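Local structure of putative iron-uptake ABC transport system,periplasmic iron-binding protein (Campylobacter jejuni, 3E13) at residues N5-R10 / I41-L46; D15-K20 / Q263-D268; E83-H88 / E95-T100; S144-A149 / G230-I235. The protein binds ferric iron in the periplasm and probably delivers it to an ABC transporter for uptake into the cell. All coordinates share one frame; numbering follows the deposited sequence.

Contact 1: residues N5-R10 / I41-L46; sequences NIYSAR and IKRLSL
Tyr7, in strand 3-8, faces Leu44 of helix 37-47 with their CA atoms 9.0 Å apart, a helix laid on the face of a sheet. The surroundings are an alpha/beta layer: helix 37-47 joins strands 29-34 and 55-58, which pair in parallel with strand 3-8 from its two sides, so this beta-alpha-beta unit straddles the strand it packs against. Tyr7 alone carries the strand's share, its ring meeting two consecutive helix residues. Near the root of the ring, Tyr7 CD2 lies 3.7 Å from Leu44 CD2, an apolar contact in the buried part. Farther out, Arg43 runs across the tyrosine at about a right angle. With CG anti to the backbone N (chi1 -179°) and the chain extended, its guanidinium brings one face to the phenol end, Arg43 NE standing 3.7 Å from Tyr7 CZ. The two planes are 52° apart, too steep for a stack. Glu47, one helical turn on, ties both polar ends: one carboxylate oxygen makes a hydrogen bond with the tyrosine hydroxyl, the other a salt bridge with Arg43 NE. Where the strand ends, Ser8 OG accepts a hydrogen bond from Arg10 N at 3.0 Å, closing an ST turn.

Contact 2: residues D15-K20 / Q263-D268; sequences DFEIIK and QKILTD
Ile18 and Ile265 are the centre of a nearly antiparallel helix pair, with the axes of the two short segments 10.5 Å apart at closest and 165° between their directions. Here helix 14-26, near the start of the chain, lies beside helix 260-268, from its later part. The tight side is wholly aliphatic. The two isoleucines slide past each other in opposite directions, placing Ile18 CG1 3.9 Å from Ile265 CG2. The end of the Ile18 chain goes on to Leu266, crossing it at about a right angle, with CD1 3.8 Å from Leu266 CD2. Leu266 also packs on Arg10, the arginine that salt-bridges Asp15, and its side chain is about 7 Å from that of the iron ligand Tyr12. The other side is looser and less buried: Glu17, its CG anti to the backbone N (chi1 168°) and the chain extended, reaches over to Ile265, CD 3.9 Å from Ile265 CD1, a carboxylate resting against a methyl. Within its own helix, Lys264 NZ salt-bridges Asp268 OD1 at 2.7 Å and also bonds to Glu280 O. No hydrogen bond spans the two segments, which implies that they hold together by the fit of branched side chains and not by directional bonds.

Contact 3: residues E83-H88 / E95-T100; sequences EFIPAH and EWFAIT
The Phe97 ring and Ile85 meet at a slant, the ring's closest atom, CD2, lying 4.1 Å from Ile85 CD1. The Phe84 ring, ending the helix, does not meet 95-100: CG of its neighbour Glu83 covers the centre of one face, 4.0 Å above the plane, while Arg276 makes a cation-pi contact with the ring and Tyr80 meets it with planes at about 60°. The contact joins the end of helix 79-84 to the start of strand 97-109, which pairs antiparallel with strand 233-241; a classic beta bulge, where Ile99 and Thr100 pair together with Ser236, marks the point where the chain turns a corner. Ile85 is the first residue after the helix to leave helical backbone angles, and from there its side chain reaches across to the strand. CG1 stands anti to the carbonyl carbon and CD1 continues outward (chi2 178°), making this methyl the part that touches. It fits against the base of the phenylalanine side chain, 3.7 Å from Phe97 CB, the two side chains crossing at about a right angle. Leu258 covers Ile85 from the loop after helix 247-257, and Met254 of that helix packs on Phe97. Ala98 shares a backbone hydrogen bond with Leu89, but its carbonyl oxygen is buried without any polar partner; Ile85 CD1 sits against that oxygen, 3.3 Å from Ala98 O.

Contact 4: residues S144-A149 / G230-I235; sequences SKTLLA and GTHINI
Thr146 and Asn234 share one acceptor: OD2 of Asp60 is hydrogen-bonded both to Thr146 OG1 and to Asn234 ND2. The threonine oxygen is gripped further by Ser62 OG and, weakly, by the carbonyl of Pro142. The asparagine amide is held at both ends, since its OD1 accepts from Ile61 N and from Ile235 N; the latter bond is 2.8 Å between Asn234 OD1 and Ile235 N, bent, with the donor tilted 29° from the carbonyl plane. Such bonding fixes the rotation of the amide and sets its nitrogen beside the threonine methyl, Thr146 CG2 to Asn234 ND2 3.6 Å, the two side chains crossing at about a right angle. The methyl can do this because CG2 stands anti to the backbone N while OG1, beside that nitrogen, bonds to Asp60. Strand 233-241 runs antiparallel to strand 97-109, with backbone bonds from His232 to Arg104 and from Asn234 to Arg102; in ferric-binding proteins of this family, antiparallel strands that pass between the two lobes form the hinge, and this segment probably belongs to it. Helix 142-155 packs on it with its first turns, close to the iron ligand Tyr143, whose side chain is about 4 Å from that of Asn234. Two residues earlier in the chain, the His232 ring packs against the helix. Leu147 CD1 lies over one face in a CH-pi contact, 4.2 Å from the ring centroid and 26° off the normal, and Thr146 CG2 comes to the ring edge in its plane.

Contacts 1, 3 and 4 all reach one mixed sheet: contact 1 through parallel strand 3-8, contacts 3 and 4 through the neighbouring antiparallel strands 97-109 and 233-241. Their centres are 17 to 22 Å apart. Contacts 3 and 4 touch where Ala98 and Trp96 pack on Ile235. Contact 2 adds a helix pair joining early and late parts of the chain; contacts 3 and 4 follow each other inside the long loop it closes, while contact 1 alternates with it and meets it at Arg10. Gln263 probably hydrogen-bonds to Ile99 O between contacts 2 and 3. The side chains of Asn234 and Leu266 are about 9 and 11 Å from the bound iron, consistent with a two-lobed protein closing on its metal.

Contact 1: residues N5-R10 / I41-L46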
loop_
_atom_site.group_PDB
_atom_site.type_symbol
_atom_site.label_atom_id
_atom_site.label_comp_id
_atom_site.label_asym_id
_atom_site.label_seq_id
_atom_site.Cartn_x
_atom_site.Cartn_y
_atom_site.Cartn_z
ATOM N N ASN A 5 -0.556 4.171 -22.082
ATOM C CA ASN A 5 0.716 4.265 -21.396
ATOM C C ASN A 5 0.547 4.350 -19.871
ATOM O O ASN A 5 -0.021 5.320 -19.375
ATOM C CB ASN A 5 1.439 5.494 -21.933
ATOM C CG ASN A 5 1.765 5.351 -23.442
ATOM O OD1 ASN A 5 2.291 4.314 -23.855
ATOM N ND2 ASN A 5 1.454 6.359 -24.230
ATOM N N ILE A 6 0.941 3.293 -19.163
ATOM C CA ILE A 6 0.779 3.199 -17.719
ATOM C C ILE A 6 2.126 3.362 -17.030
ATOM O O ILE A 6 3.061 2.639 -17.359
ATOM C CB ILE A 6 0.185 1.830 -17.358
ATOM C CG1 ILE A 6 -1.190 1.703 -18.008
ATOM C CG2 ILE A 6 0.182 1.639 -15.835
ATOM C CD1 ILE A 6 -1.975 0.440 -17.644
ATOM N N TYR A 7 2.202 4.311 -16.105
ATOM C CA TYR A 7 3.306 4.470 -15.173
ATOM C C TYR A 7 2.815 3.891 -13.832
ATOM O O TYR A 7 1.895 4.422 -13.252
ATOM C CB TYR A 7 3.634 5.959 -14.990
ATOM C CG TYR A 7 4.478 6.608 -16.082
ATOM C CD1 TYR A 7 4.599 6.059 -17.331
ATOM C CD2 TYR A 7 5.027 7.839 -15.871
ATOM C CE1 TYR A 7 5.355 6.709 -18.366
ATOM C CE2 TYR A 7 5.780 8.490 -16.864
ATOM C CZ TYR A 7 5.916 7.933 -18.105
ATOM O OH TYR A 7 6.614 8.621 -19.099
ATOM N N SER A 8 3.447 2.821 -13.369
ATOM C CA SER A 8 2.992 2.080 -12.207
ATOM C C SER A 8 4.033 1.864 -11.146
ATOM O O SER A 8 5.137 1.400 -11.430
ATOM C CB SER A 8 2.441 0.730 -12.627
ATOM O OG SER A 8 2.063 -0.010 -11.450
ATOM N N ALA A 9 3.678 2.224 -9.914
ATOM C CA ALA A 9 4.486 1.957 -8.755
ATOM C C ALA A 9 4.017 0.706 -7.999
ATOM O O ALA A 9 4.513 0.419 -6.938
ATOM C CB ALA A 9 4.547 3.184 -7.829
ATOM N N ARG A 10 3.053 -0.016 -8.568
ATOM C CA ARG A 10 2.760 -1.377 -8.127
ATOM C C ARG A 10 3.960 -2.279 -8.495
ATOM O O ARG A 10 4.888 -1.848 -9.216
ATOM C CB ARG A 10 1.432 -1.873 -8.699
ATOM C CG ARG A 10 0.254 -1.287 -7.966
ATOM C CD ARG A 10 -1.092 -1.698 -8.526
ATOM N NE ARG A 10 -1.327 -3.138 -8.524
ATOM C CZ ARG A 10 -1.951 -3.827 -7.507
ATOM N NH1 ARG A 10 -2.384 -3.218 -6.401
ATOM N NH2 ARG A 10 -2.150 -5.141 -7.657
ATOM N N ILE A 41 6.864 10.098 -10.068
ATOM C CA ILE A 41 6.337 11.437 -9.835
ATOM C C ILE A 41 7.325 12.500 -10.352
ATOM O O ILE A 41 6.911 13.437 -10.982
ATOM C CB ILE A 41 6.026 11.636 -8.371
ATOM C CG1 ILE A 41 4.836 10.744 -8.007
ATOM C CG2 ILE A 41 5.740 13.049 -8.055
ATOM C CD1 ILE A 41 4.591 10.628 -6.537
ATOM N N LYS A 42 8.594 12.283 -10.103
ATOM C CA LYS A 42 9.619 13.209 -10.606
ATOM C C LYS A 42 9.589 13.232 -12.131
ATOM O O LYS A 42 9.623 14.309 -12.776
ATOM C CB LYS A 42 10.983 12.783 -10.099
ATOM C CG LYS A 42 12.121 13.685 -10.549
ATOM C CD LYS A 42 13.339 13.591 -9.604
ATOM C CE LYS A 42 13.722 14.989 -9.076
ATOM N NZ LYS A 42 13.513 16.065 -10.106
ATOM N N ARG A 43 9.513 12.037 -12.715
ATOM C CA ARG A 43 9.431 11.917 -14.157
ATOM C C ARG A 43 8.194 12.600 -14.733
ATOM O O ARG A 43 8.253 13.312 -15.742
ATOM C CB ARG A 43 9.442 10.446 -14.506
ATOM C CG ARG A 43 9.379 10.097 -15.903
ATOM C CD ARG A 43 9.793 8.634 -16.138
ATOM N NE ARG A 43 9.560 8.277 -17.513
ATOM C CZ ARG A 43 9.736 7.076 -18.026
ATOM N NH1 ARG A 43 10.151 6.076 -17.286
ATOM N NH2 ARG A 43 9.486 6.899 -19.292
ATOM N N LEU A 44 7.018 12.346 -14.145
ATOM C CA LEU A 44 5.842 13.054 -14.592
ATOM C C LEU A 44 5.959 14.581 -14.521
ATOM O O LEU A 44 5.449 15.293 -15.394
ATOM C CB LEU A 44 4.619 12.589 -13.805
ATOM C CG LEU A 44 4.101 11.186 -14.149
ATOM C CD1 LEU A 44 3.134 10.698 -13.050
ATOM C CD2 LEU A 44 3.431 11.209 -15.500
ATOM N N SER A 45 6.575 15.084 -13.458
ATOM C CA SER A 45 6.794 16.527 -13.300
ATOM C C SER A 45 7.692 17.093 -14.384
ATOM O O SER A 45 7.339 18.133 -14.945
ATOM C CB SER A 45 7.329 16.894 -11.907
ATOM O OG SER A 45 6.339 16.656 -10.911
ATOM N N LEU A 46 8.831 16.438 -14.638
ATOM C CA LEU A 46 9.771 16.890 -15.669
ATOM C C LEU A 46 9.222 16.751 -17.079
ATOM O O LEU A 46 9.443 17.612 -17.922
ATOM C CB LEU A 46 11.111 16.167 -15.534
ATOM C CG LEU A 46 11.888 16.626 -14.301
ATOM C CD1 LEU A 46 12.978 15.618 -14.000
ATOM C CD2 LEU A 46 12.415 18.086 -14.413
#

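Contact 2: residues D15-K20 / Q263-D268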
loop_
_atom_site.group_PDB
_atom_site.type_symbol
_atom_site.label_atom_id
_atom_site.label_comp_id
_atom_site.label_asym_id
_atom_site.label_seq_id
_atom_site.Cartn_x
_atom_site.Cartn_y
_atom_site.Cartn_z
ATOM N N ASP A 15 -0.469 -8.228 -11.780
ATOM C CA ASP A 15 -0.841 -7.142 -12.659
ATOM C C ASP A 15 -0.651 -7.490 -14.132
ATOM O O ASP A 15 -1.397 -6.969 -14.978
ATOM C CB ASP A 15 -0.010 -5.921 -12.310
ATOM C CG ASP A 15 -0.401 -5.356 -10.982
ATOM O OD1 ASP A 15 0.023 -4.222 -10.647
ATOM O OD2 ASP A 15 -1.235 -5.935 -10.276
ATOM N N PHE A 16 0.356 -8.302 -14.420
ATOM C CA PHE A 16 0.628 -8.698 -15.820
ATOM C C PHE A 16 -0.557 -9.425 -16.417
ATOM O O PHE A 16 -0.946 -9.148 -17.577
ATOM C CB PHE A 16 1.859 -9.552 -15.939
ATOM C CG PHE A 16 3.144 -8.859 -15.539
ATOM C CD1 PHE A 16 4.093 -9.544 -14.766
ATOM C CD2 PHE A 16 3.433 -7.577 -15.960
ATOM C CE1 PHE A 16 5.292 -8.932 -14.393
ATOM C CE2 PHE A 16 4.640 -6.942 -15.578
ATOM C CZ PHE A 16 5.564 -7.636 -14.808
ATOM N N GLU A 17 -1.162 -10.314 -15.629
ATOM C CA GLU A 17 -2.356 -11.042 -16.050
ATOM C C GLU A 17 -3.499 -10.052 -16.328
ATOM O O GLU A 17 -4.267 -10.197 -17.316
ATOM C CB GLU A 17 -2.816 -12.089 -15.010
ATOM C CG GLU A 17 -4.223 -12.649 -15.312
ATOM C CD GLU A 17 -4.791 -13.753 -14.392
ATOM O OE1 GLU A 17 -4.417 -13.855 -13.219
ATOM O OE2 GLU A 17 -5.665 -14.518 -14.875
ATOM N N ILE A 18 -3.673 -9.090 -15.413
ATOM C CA ILE A 18 -4.758 -8.115 -15.539
ATOM C C ILE A 18 -4.606 -7.316 -16.817
ATOM O O ILE A 18 -5.559 -7.086 -17.532
ATOM C CB ILE A 18 -4.813 -7.197 -14.256
ATOM C CG1 ILE A 18 -5.202 -8.070 -13.048
ATOM C CG2 ILE A 18 -5.650 -5.976 -14.501
ATOM C CD1 ILE A 18 -5.131 -7.380 -11.730
ATOM N N ILE A 19 -3.380 -6.924 -17.125
ATOM C CA ILE A 19 -3.130 -6.104 -18.266
ATOM C C ILE A 19 -3.404 -6.909 -19.543
ATOM O O ILE A 19 -4.013 -6.398 -20.465
ATOM C CB ILE A 19 -1.699 -5.516 -18.198
ATOM C CG1 ILE A 19 -1.663 -4.369 -17.137
ATOM C CG2 ILE A 19 -1.261 -5.051 -19.580
ATOM C CD1 ILE A 19 -0.274 -4.042 -16.659
ATOM N N LYS A 20 -2.997 -8.166 -19.567
ATOM C CA LYS A 20 -3.254 -9.047 -20.713
ATOM C C LYS A 20 -4.724 -9.190 -20.945
ATOM O O LYS A 20 -5.209 -9.086 -22.093
ATOM C CB LYS A 20 -2.654 -10.427 -20.459
ATOM C CG LYS A 20 -1.193 -10.543 -20.760
ATOM C CD LYS A 20 -0.828 -12.036 -20.954
ATOM C CE LYS A 20 0.376 -12.441 -20.115
ATOM N NZ LYS A 20 0.888 -13.762 -20.569
ATOM N N GLN A 263 -11.379 -7.394 -9.835
ATOM C CA GLN A 263 -11.399 -7.296 -8.390
ATOM C C GLN A 263 -11.232 -8.665 -7.756
ATOM O O GLN A 263 -10.566 -8.817 -6.737
ATOM C CB GLN A 263 -12.665 -6.594 -7.921
ATOM C CG GLN A 263 -12.679 -5.132 -8.323
ATOM C CD GLN A 263 -11.978 -4.282 -7.317
ATOM O OE1 GLN A 263 -12.330 -4.293 -6.145
ATOM N NE2 GLN A 263 -10.938 -3.597 -7.751
ATOM N N LYS A 264 -11.826 -9.691 -8.380
ATOM C CA LYS A 264 -11.623 -11.057 -7.903
ATOM C C LYS A 264 -10.143 -11.516 -8.043
ATOM O O LYS A 264 -9.601 -12.136 -7.131
ATOM C CB LYS A 264 -12.593 -12.037 -8.579
ATOM C CG LYS A 264 -12.586 -13.430 -7.854
ATOM C CD LYS A 264 -12.699 -13.348 -6.323
ATOM C CE LYS A 264 -13.274 -14.617 -5.682
ATOM N NZ LYS A 264 -12.782 -14.808 -4.321
ATOM N N ILE A 265 -9.486 -11.195 -9.140
ATOM C CA ILE A 265 -8.075 -11.543 -9.292
ATOM C C ILE A 265 -7.231 -10.835 -8.233
ATOM O O ILE A 265 -6.288 -11.392 -7.679
ATOM C CB ILE A 265 -7.591 -11.193 -10.696
ATOM C CG1 ILE A 265 -8.255 -12.135 -11.724
ATOM C CG2 ILE A 265 -6.036 -11.170 -10.772
ATOM C CD1 ILE A 265 -7.894 -11.771 -13.117
ATOM N N LEU A 266 -7.557 -9.586 -7.958
ATOM C CA LEU A 266 -6.776 -8.826 -6.979
ATOM C C LEU A 266 -6.810 -9.477 -5.602
ATOM O O LEU A 266 -5.807 -9.444 -4.897
ATOM C CB LEU A 266 -7.249 -7.394 -6.943
ATOM C CG LEU A 266 -6.838 -6.539 -8.176
ATOM C CD1 LEU A 266 -7.710 -5.315 -8.320
ATOM C CD2 LEU A 266 -5.396 -6.169 -8.117
ATOM N N THR A 267 -7.940 -10.093 -5.214
ATOM C CA THR A 267 -7.945 -10.811 -3.943
ATOM C C THR A 267 -7.463 -12.271 -4.067
ATOM O O THR A 267 -6.755 -12.770 -3.187
ATOM C CB THR A 267 -9.314 -10.656 -3.242
ATOM O OG1 THR A 267 -9.240 -11.153 -1.907
ATOM C CG2 THR A 267 -10.432 -11.457 -3.903
ATOM N N ASP A 268 -7.794 -12.934 -5.170
ATOM C CA ASP A 268 -7.430 -14.329 -5.348
ATOM C C ASP A 268 -5.946 -14.570 -5.666
ATOM O O ASP A 268 -5.373 -15.597 -5.233
ATOM C CB ASP A 268 -8.271 -14.989 -6.411
ATOM C CG ASP A 268 -9.665 -15.339 -5.925
ATOM O OD1 ASP A 268 -10.150 -14.957 -4.799
ATOM O OD2 ASP A 268 -10.395 -15.981 -6.703
#

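Contact 3: residues E83-H88 / E95-T100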
loop_
_atom_site.group_PDB
_atom_site.type_symbol
_atom_site.label_atom_id
_atom_site.label_comp_id
_atom_site.label_asym_id
_atom_site.label_seq_id
_atom_site.Cartn_x
_atom_site.Cartn_y
_atom_site.Cartn_z
ATOM N N GLU A 83 -20.151 4.257 -8.744
ATOM C CA GLU A 83 -21.120 3.263 -8.228
ATOM C C GLU A 83 -20.435 2.222 -7.368
ATOM O O GLU A 83 -20.975 1.740 -6.346
ATOM C CB GLU A 83 -21.863 2.591 -9.358
ATOM C CG GLU A 83 -22.886 1.554 -8.840
ATOM C CD GLU A 83 -24.042 1.338 -9.745
ATOM O OE1 GLU A 83 -24.488 2.319 -10.390
ATOM O OE2 GLU A 83 -24.487 0.163 -9.836
ATOM N N PHE A 84 -19.240 1.861 -7.758
ATOM C CA PHE A 84 -18.598 0.728 -7.124
ATOM C C PHE A 84 -17.491 1.087 -6.140
ATOM O O PHE A 84 -17.084 0.235 -5.355
ATOM C CB PHE A 84 -18.136 -0.279 -8.184
ATOM C CG PHE A 84 -19.274 -0.936 -8.896
ATOM C CD1 PHE A 84 -19.476 -0.768 -10.252
ATOM C CD2 PHE A 84 -20.179 -1.687 -8.177
ATOM C CE1 PHE A 84 -20.578 -1.325 -10.887
ATOM C CE2 PHE A 84 -21.217 -2.268 -8.799
ATOM C CZ PHE A 84 -21.441 -2.075 -10.153
ATOM N N ILE A 85 -16.958 2.298 -6.211
ATOM C CA ILE A 85 -15.989 2.765 -5.194
ATOM C C ILE A 85 -16.733 3.651 -4.211
ATOM O O ILE A 85 -17.296 4.673 -4.615
ATOM C CB ILE A 85 -14.811 3.554 -5.832
ATOM C CG1 ILE A 85 -14.158 2.748 -6.954
ATOM C CG2 ILE A 85 -13.823 3.946 -4.751
ATOM C CD1 ILE A 85 -12.986 3.513 -7.660
ATOM N N PRO A 86 -16.705 3.313 -2.929
ATOM C CA PRO A 86 -17.258 4.196 -1.912
ATOM C C PRO A 86 -16.572 5.550 -1.934
ATOM O O PRO A 86 -15.352 5.624 -2.198
ATOM C CB PRO A 86 -16.979 3.445 -0.583
ATOM C CG PRO A 86 -16.725 2.129 -0.920
ATOM C CD PRO A 86 -16.153 2.094 -2.341
ATOM N N ALA A 87 -17.319 6.622 -1.659
ATOM C CA ALA A 87 -16.759 7.981 -1.690
ATOM C C ALA A 87 -15.534 8.189 -0.802
ATOM O O ALA A 87 -14.631 8.969 -1.164
ATOM C CB ALA A 87 -17.828 8.969 -1.312
ATOM N N HIS A 88 -15.442 7.479 0.324
ATOM C CA HIS A 88 -14.284 7.612 1.228
ATOM C C HIS A 88 -13.019 6.981 0.662
ATOM O O HIS A 88 -11.950 7.072 1.261
ATOM C CB HIS A 88 -14.609 7.075 2.651
ATOM C CG HIS A 88 -14.786 5.597 2.753
ATOM N ND1 HIS A 88 -15.985 4.971 2.482
ATOM C CD2 HIS A 88 -13.946 4.629 3.188
ATOM C CE1 HIS A 88 -15.844 3.673 2.659
ATOM N NE2 HIS A 88 -14.613 3.433 3.078
ATOM N N GLU A 95 -9.790 12.963 -9.045
ATOM C CA GLU A 95 -8.487 12.778 -9.686
ATOM C C GLU A 95 -7.795 11.478 -9.312
ATOM O O GLU A 95 -6.826 11.128 -9.970
ATOM C CB GLU A 95 -7.552 13.992 -9.464
ATOM C CG GLU A 95 -8.164 15.254 -10.029
ATOM C CD GLU A 95 -7.200 16.428 -10.123
ATOM O OE1 GLU A 95 -7.687 17.541 -10.453
ATOM O OE2 GLU A 95 -5.983 16.216 -9.939
ATOM N N TRP A 96 -8.258 10.762 -8.288
ATOM C CA TRP A 96 -7.639 9.491 -7.907
ATOM C C TRP A 96 -8.720 8.589 -7.341
ATOM O O TRP A 96 -9.686 9.081 -6.816
ATOM C CB TRP A 96 -6.470 9.623 -6.922
ATOM C CG TRP A 96 -6.766 10.318 -5.659
ATOM C CD1 TRP A 96 -6.464 11.598 -5.372
ATOM C CD2 TRP A 96 -7.444 9.790 -4.500
ATOM N NE1 TRP A 96 -6.908 11.923 -4.113
ATOM C CE2 TRP A 96 -7.525 10.832 -3.556
ATOM C CE3 TRP A 96 -7.974 8.544 -4.162
ATOM C CZ2 TRP A 96 -8.138 10.675 -2.317
ATOM C CZ3 TRP A 96 -8.577 8.385 -2.932
ATOM C CH2 TRP A 96 -8.651 9.436 -2.026
ATOM N N PHE A 97 -8.496 7.290 -7.469
ATOM C CA PHE A 97 -9.560 6.272 -7.177
ATOM C C PHE A 97 -8.887 5.010 -6.643
ATOM O O PHE A 97 -7.912 4.521 -7.233
ATOM C CB PHE A 97 -10.277 5.909 -8.449
ATOM C CG PHE A 97 -10.967 7.073 -9.081
ATOM C CD1 PHE A 97 -10.258 7.873 -9.980
ATOM C CD2 PHE A 97 -12.291 7.362 -8.813
ATOM C CE1 PHE A 97 -10.854 9.017 -10.549
ATOM C CE2 PHE A 97 -12.909 8.474 -9.459
ATOM C CZ PHE A 97 -12.160 9.306 -10.288
ATOM N N ALA A 98 -9.378 4.446 -5.542
ATOM C CA ALA A 98 -8.762 3.234 -5.005
ATOM C C ALA A 98 -9.164 2.044 -5.882
ATOM O O ALA A 98 -10.343 1.970 -6.361
ATOM C CB ALA A 98 -9.228 2.968 -3.599
ATOM N N ILE A 99 -8.246 1.116 -6.054
ATOM C CA ILE A 99 -8.514 -0.181 -6.703
ATOM C C ILE A 99 -8.475 -1.345 -5.696
ATOM O O ILE A 99 -9.075 -2.392 -5.949
ATOM C CB ILE A 99 -7.602 -0.455 -7.900
ATOM C CG1 ILE A 99 -6.131 -0.531 -7.518
ATOM C CG2 ILE A 99 -7.806 0.610 -8.920
ATOM C CD1 ILE A 99 -5.265 -1.153 -8.614
ATOM N N THR A 100 -7.771 -1.194 -4.580
ATOM C CA THR A 100 -7.738 -2.175 -3.492
ATOM C C THR A 100 -7.515 -1.481 -2.168
ATOM O O THR A 100 -7.054 -0.335 -2.119
ATOM C CB THR A 100 -6.592 -3.202 -3.623
ATOM O OG1 THR A 100 -5.340 -2.518 -3.493
ATOM C CG2 THR A 100 -6.546 -3.903 -4.906
#

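Contact 4: residues S144-A149 / G230-I235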
loop_
_atom_site.group_PDB
_atom_site.type_symbol
_atom_site.label_atom_id
_atom_site.label_comp_id
_atom_site.label_asym_id
_atom_site.label_seq_id
_atom_site.Cartn_x
_atom_site.Cartn_y
_atom_site.Cartn_z
ATOM N N SER A 144 5.831 3.357 4.614
ATOM C CA SER A 144 6.358 3.889 5.856
ATOM C C SER A 144 5.957 5.329 6.025
ATOM O O SER A 144 5.581 5.740 7.131
ATOM C CB SER A 144 7.911 3.831 5.883
ATOM O OG SER A 144 8.392 2.516 5.767
ATOM N N LYS A 145 6.052 6.099 4.945
ATOM C CA LYS A 145 5.677 7.520 4.946
ATOM C C LYS A 145 4.193 7.669 5.289
ATOM O O LYS A 145 3.835 8.491 6.109
ATOM C CB LYS A 145 5.969 8.144 3.623
ATOM C CG LYS A 145 7.437 8.269 3.410
ATOM C CD LYS A 145 7.789 9.015 2.181
ATOM C CE LYS A 145 7.451 8.281 0.943
ATOM N NZ LYS A 145 8.027 8.989 -0.321
ATOM N N THR A 146 3.347 6.849 4.692
ATOM C CA THR A 146 1.924 6.953 4.918
ATOM C C THR A 146 1.508 6.464 6.287
ATOM O O THR A 146 0.654 7.066 6.906
ATOM C CB THR A 146 1.147 6.288 3.793
ATOM O OG1 THR A 146 1.395 7.045 2.581
ATOM C CG2 THR A 146 -0.367 6.315 4.064
ATOM N N LEU A 147 2.155 5.436 6.810
ATOM C CA LEU A 147 1.903 5.041 8.172
ATOM C C LEU A 147 2.212 6.180 9.147
ATOM O O LEU A 147 1.435 6.472 10.041
ATOM C CB LEU A 147 2.647 3.755 8.528
ATOM C CG LEU A 147 2.591 3.225 9.962
ATOM C CD1 LEU A 147 1.127 2.881 10.336
ATOM C CD2 LEU A 147 3.465 1.997 10.096
ATOM N N LEU A 148 3.376 6.840 8.994
ATOM C CA LEU A 148 3.719 7.916 9.890
ATOM C C LEU A 148 2.755 9.091 9.742
ATOM O O LEU A 148 2.347 9.706 10.723
ATOM C CB LEU A 148 5.142 8.395 9.641
ATOM C CG LEU A 148 5.589 9.497 10.604
ATOM C CD1 LEU A 148 5.560 9.061 12.019
ATOM C CD2 LEU A 148 7.015 9.924 10.236
ATOM N N ALA A 149 2.375 9.395 8.518
ATOM C CA ALA A 149 1.359 10.418 8.256
ATOM C C ALA A 149 0.054 10.114 9.001
ATOM O O ALA A 149 -0.579 11.021 9.521
ATOM C CB ALA A 149 1.122 10.568 6.785
ATOM N N GLY A 230 -8.399 1.189 15.665
ATOM C CA GLY A 230 -8.267 0.191 14.618
ATOM C C GLY A 230 -7.031 0.366 13.752
ATOM O O GLY A 230 -6.224 1.313 13.888
ATOM N N THR A 231 -6.905 -0.590 12.842
ATOM C CA THR A 231 -5.688 -0.805 12.088
ATOM C C THR A 231 -5.605 0.159 10.894
ATOM O O THR A 231 -6.593 0.498 10.236
ATOM C CB THR A 231 -5.734 -2.303 11.636
ATOM O OG1 THR A 231 -5.570 -3.172 12.789
ATOM C CG2 THR A 231 -4.614 -2.616 10.607
ATOM N N HIS A 232 -4.363 0.536 10.568
ATOM C CA HIS A 232 -4.046 1.355 9.408
ATOM C C HIS A 232 -4.365 0.659 8.085
ATOM O O HIS A 232 -3.879 -0.410 7.814
ATOM C CB HIS A 232 -2.565 1.725 9.426
ATOM C CG HIS A 232 -2.162 2.646 8.317
ATOM N ND1 HIS A 232 -1.288 2.294 7.293
ATOM C CD2 HIS A 232 -2.542 3.909 8.067
ATOM C CE1 HIS A 232 -1.127 3.339 6.491
ATOM N NE2 HIS A 232 -1.861 4.335 6.947
ATOM N N ILE A 233 -5.273 1.281 7.344
ATOM C CA ILE A 233 -5.620 0.911 5.990
ATOM C C ILE A 233 -4.968 1.911 5.019
ATOM O O ILE A 233 -4.994 3.145 5.248
ATOM C CB ILE A 233 -7.149 0.971 5.824
ATOM C CG1 ILE A 233 -7.822 -0.048 6.773
ATOM C CG2 ILE A 233 -7.540 0.709 4.399
ATOM C CD1 ILE A 233 -7.509 -1.427 6.491
ATOM N N ASN A 234 -4.375 1.381 3.947
ATOM C CA ASN A 234 -3.875 2.161 2.829
ATOM C C ASN A 234 -4.512 1.568 1.578
ATOM O O ASN A 234 -5.145 0.487 1.633
ATOM C CB ASN A 234 -2.331 2.085 2.795
ATOM C CG ASN A 234 -1.676 3.195 1.967
ATOM O OD1 ASN A 234 -2.325 3.948 1.221
ATOM N ND2 ASN A 234 -0.354 3.318 2.113
ATOM N N ILE A 235 -4.477 2.298 0.470
ATOM C CA ILE A 235 -5.001 1.816 -0.800
ATOM C C ILE A 235 -3.931 1.700 -1.847
ATOM O O ILE A 235 -2.949 2.406 -1.786
ATOM C CB ILE A 235 -6.145 2.754 -1.319
ATOM C CG1 ILE A 235 -5.637 4.219 -1.549
ATOM C CG2 ILE A 235 -7.337 2.644 -0.346
ATOM C CD1 ILE A 235 -6.513 5.070 -2.455
#